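Local coordinates for protein cytochrome c, putative (Geobacter sulfurreducens, PDB 2CZS) that carries two covalently attached c-type hemes and probably serves in electron transfer, as expected of a diheme cytochrome c, at residues 16-20 with 36-41. Sequence-based numbering, arbitrary orientation.
Sequences NHKRF and QCVECH. With HEM (protoporphyrin IX containing Fe), chain F.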
# COMPACT_ATOMS: atom_id res chain seq x y z
N ASN A 16 11.73 -3.69 0.39
CA ASN A 16 10.87 -2.61 0.83
C ASN A 16 9.47 -2.99 1.27
O ASN A 16 8.83 -2.22 1.98
CB ASN A 16 10.78 -1.52 -0.24
CG ASN A 16 11.94 -0.57 -0.18
OD1 ASN A 16 12.60 -0.45 0.86
ND2 ASN A 16 12.20 0.10 -1.27
N HIS A 17 8.99 -4.17 0.86
CA HIS A 17 7.61 -4.55 1.16
C HIS A 17 7.48 -5.88 1.86
O HIS A 17 6.36 -6.28 2.21
CB HIS A 17 6.83 -4.57 -0.13
CG HIS A 17 6.82 -3.25 -0.83
ND1 HIS A 17 7.78 -2.88 -1.74
CD2 HIS A 17 5.96 -2.22 -0.73
CE1 HIS A 17 7.50 -1.67 -2.20
NE2 HIS A 17 6.40 -1.24 -1.60
N LYS A 18 8.60 -6.57 2.03
CA LYS A 18 8.56 -7.88 2.69
C LYS A 18 7.83 -7.87 4.03
O LYS A 18 7.07 -8.80 4.31
CB LYS A 18 9.97 -8.49 2.84
CG LYS A 18 10.00 -9.84 3.59
CD LYS A 18 11.32 -10.58 3.40
CE LYS A 18 12.39 -10.05 4.31
NZ LYS A 18 13.71 -10.61 3.91
N ARG A 19 8.06 -6.85 4.86
CA ARG A 19 7.46 -6.84 6.20
C ARG A 19 5.94 -6.81 6.12
O ARG A 19 5.28 -7.35 6.99
CB ARG A 19 8.00 -5.72 7.08
CG ARG A 19 7.54 -4.33 6.72
CD ARG A 19 8.24 -3.29 7.60
NE ARG A 19 7.52 -2.02 7.69
CZ ARG A 19 6.67 -1.69 8.66
NH1 ARG A 19 6.41 -2.56 9.64
NH2 ARG A 19 6.09 -0.50 8.66
N PHE A 20 5.39 -6.20 5.07
CA PHE A 20 3.94 -6.21 4.91
C PHE A 20 3.39 -7.57 4.47
O PHE A 20 2.37 -8.01 4.95
CB PHE A 20 3.50 -5.09 3.98
CG PHE A 20 4.09 -3.77 4.34
CD1 PHE A 20 5.08 -3.21 3.55
CD2 PHE A 20 3.73 -3.14 5.52
CE1 PHE A 20 5.64 -1.98 3.88
CE2 PHE A 20 4.32 -1.92 5.89
CZ PHE A 20 5.26 -1.35 5.03
N GLN A 36 0.67 2.09 7.29
CA GLN A 36 2.14 2.04 7.20
C GLN A 36 2.68 2.36 5.81
O GLN A 36 3.81 2.83 5.68
CB GLN A 36 2.70 0.70 7.70
CG GLN A 36 2.42 0.43 9.20
CD GLN A 36 2.47 -1.04 9.57
OE1 GLN A 36 3.39 -1.76 9.22
NE2 GLN A 36 1.48 -1.49 10.33
N CYS A 37 1.88 2.19 4.76
CA CYS A 37 2.35 2.52 3.39
C CYS A 37 2.71 4.00 3.16
O CYS A 37 3.57 4.29 2.32
CB CYS A 37 1.34 2.11 2.31
SG CYS A 37 0.57 0.51 2.55
N VAL A 38 2.00 4.88 3.88
CA VAL A 38 2.10 6.36 3.79
C VAL A 38 3.47 6.86 4.18
O VAL A 38 3.88 7.96 3.78
CB VAL A 38 1.04 7.07 4.72
CG1 VAL A 38 0.77 8.52 4.24
CG2 VAL A 38 -0.27 6.31 4.73
N GLU A 39 4.17 6.07 4.98
CA GLU A 39 5.54 6.40 5.37
C GLU A 39 6.40 6.75 4.19
O GLU A 39 7.20 7.69 4.27
CB GLU A 39 6.21 5.24 6.10
CG GLU A 39 5.60 4.96 7.45
CD GLU A 39 6.24 3.77 8.12
OE1 GLU A 39 5.96 3.54 9.31
OE2 GLU A 39 7.04 3.07 7.44
N CYS A 40 6.23 6.00 3.11
CA CYS A 40 6.99 6.18 1.88
C CYS A 40 6.17 6.76 0.74
O CYS A 40 6.66 7.58 -0.03
CB CYS A 40 7.62 4.86 1.47
SG CYS A 40 8.73 4.25 2.72
N HIS A 41 4.92 6.32 0.64
CA HIS A 41 4.06 6.72 -0.44
C HIS A 41 3.23 7.93 -0.04
O HIS A 41 2.19 7.80 0.56
CB HIS A 41 3.16 5.54 -0.84
CG HIS A 41 3.91 4.39 -1.46
ND1 HIS A 41 4.28 4.40 -2.79
CD2 HIS A 41 4.30 3.20 -0.96
CE1 HIS A 41 4.89 3.26 -3.08
NE2 HIS A 41 4.92 2.52 -1.99
CHA HEM F . 6.42 0.74 -5.20
CHB HEM F . 2.48 -0.48 -2.76
CHC HEM F . 4.80 0.37 1.41
CHD HEM F . 8.67 1.83 -1.05
C1A HEM F . 5.15 0.34 -4.91
C2A HEM F . 4.15 0.06 -5.90
C3A HEM F . 3.06 -0.27 -5.21
C4A HEM F . 3.35 -0.20 -3.79
CMA HEM F . 1.68 -0.68 -5.77
CAA HEM F . 4.35 0.18 -7.43
CBA HEM F . 5.03 -1.06 -7.99
CGA HEM F . 5.12 -1.04 -9.50
O1A HEM F . 5.16 0.04 -10.15
O2A HEM F . 5.13 -2.17 -10.03
C1B HEM F . 2.77 -0.39 -1.42
C2B HEM F . 1.85 -0.70 -0.35
C3B HEM F . 2.49 -0.48 0.82
C4B HEM F . 3.83 -0.00 0.53
CMB HEM F . 0.41 -1.20 -0.62
CAB HEM F . 1.95 -0.71 2.25
CBB HEM F . 1.50 -1.96 2.60
C1C HEM F . 6.02 0.92 1.07
C2C HEM F . 6.97 1.42 2.06
C3C HEM F . 8.06 1.82 1.36
C4C HEM F . 7.80 1.56 -0.03
CMC HEM F . 6.72 1.51 3.58
CAC HEM F . 9.38 2.43 1.90
CBC HEM F . 10.20 1.63 2.60
C1D HEM F . 8.47 1.62 -2.38
C2D HEM F . 9.41 1.82 -3.46
C3D HEM F . 8.70 1.50 -4.75
C4D HEM F . 7.38 1.12 -4.33
CMD HEM F . 10.88 2.28 -3.37
CAD HEM F . 9.29 1.53 -6.18
CBD HEM F . 9.36 0.13 -6.80
CGD HEM F . 10.08 -0.80 -5.87
O1D HEM F . 11.33 -0.72 -5.85
O2D HEM F . 9.43 -1.61 -5.17
NA HEM F . 4.66 0.20 -3.65
NB HEM F . 3.97 0.05 -0.84
NC HEM F . 6.55 1.01 -0.18
ND HEM F . 7.27 1.23 -2.94
FE HEM F . 5.59 0.60 -1.88
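His17 and His41 set CG beside the backbone N (chi1 -60° and -67°), and from there their rings reach the heme iron from opposite faces of the porphyrin. His17 NE2 and His41 NE2 each bind heme FE at 2.0 Å, giving the bis-histidine, six-coordinate iron of many multiheme cytochromes c. Asp14 accepts a hydrogen bond from His17 ND1, which, with the iron bond, probably fixes the rotation of that ring and may strengthen its donation to the metal. In 36-41, Cys37 SG is joined to heme CAB and Cys40 SG to CAC, the thioether pair of a CXXCH motif that ends in the ligand His41. Cys37 O receives the backbone N of Cys40 and His41, a helix-like turn that brings the ligand in beside the two thioethers.

On the His17 side of the heme, Phe20 lies between Arg19 CG, 3.9 Å above the centre of one ring face, and heme CBB, off centre over the opposite face, while its CE1 comes within 3.5 Å of heme CHC. Gln36 OE1 meets the Phe20 ring edge, 3.5 Å from CE2. Replacing Phe20 by an alanine would remove the ring and probably leave heme CBB and CHC without their aromatic neighbour and a gap beside Arg19 CG. Toward solvent, Arg19 NH2 stands 3.0 Å from Gln36 OE1 and forms a long salt bridge with Glu39 OE2. The contact joins the start of helix 18-25, where His17 is the N-cap, to the end of helix 30-37, with the heme set between them and the second heme close to His41.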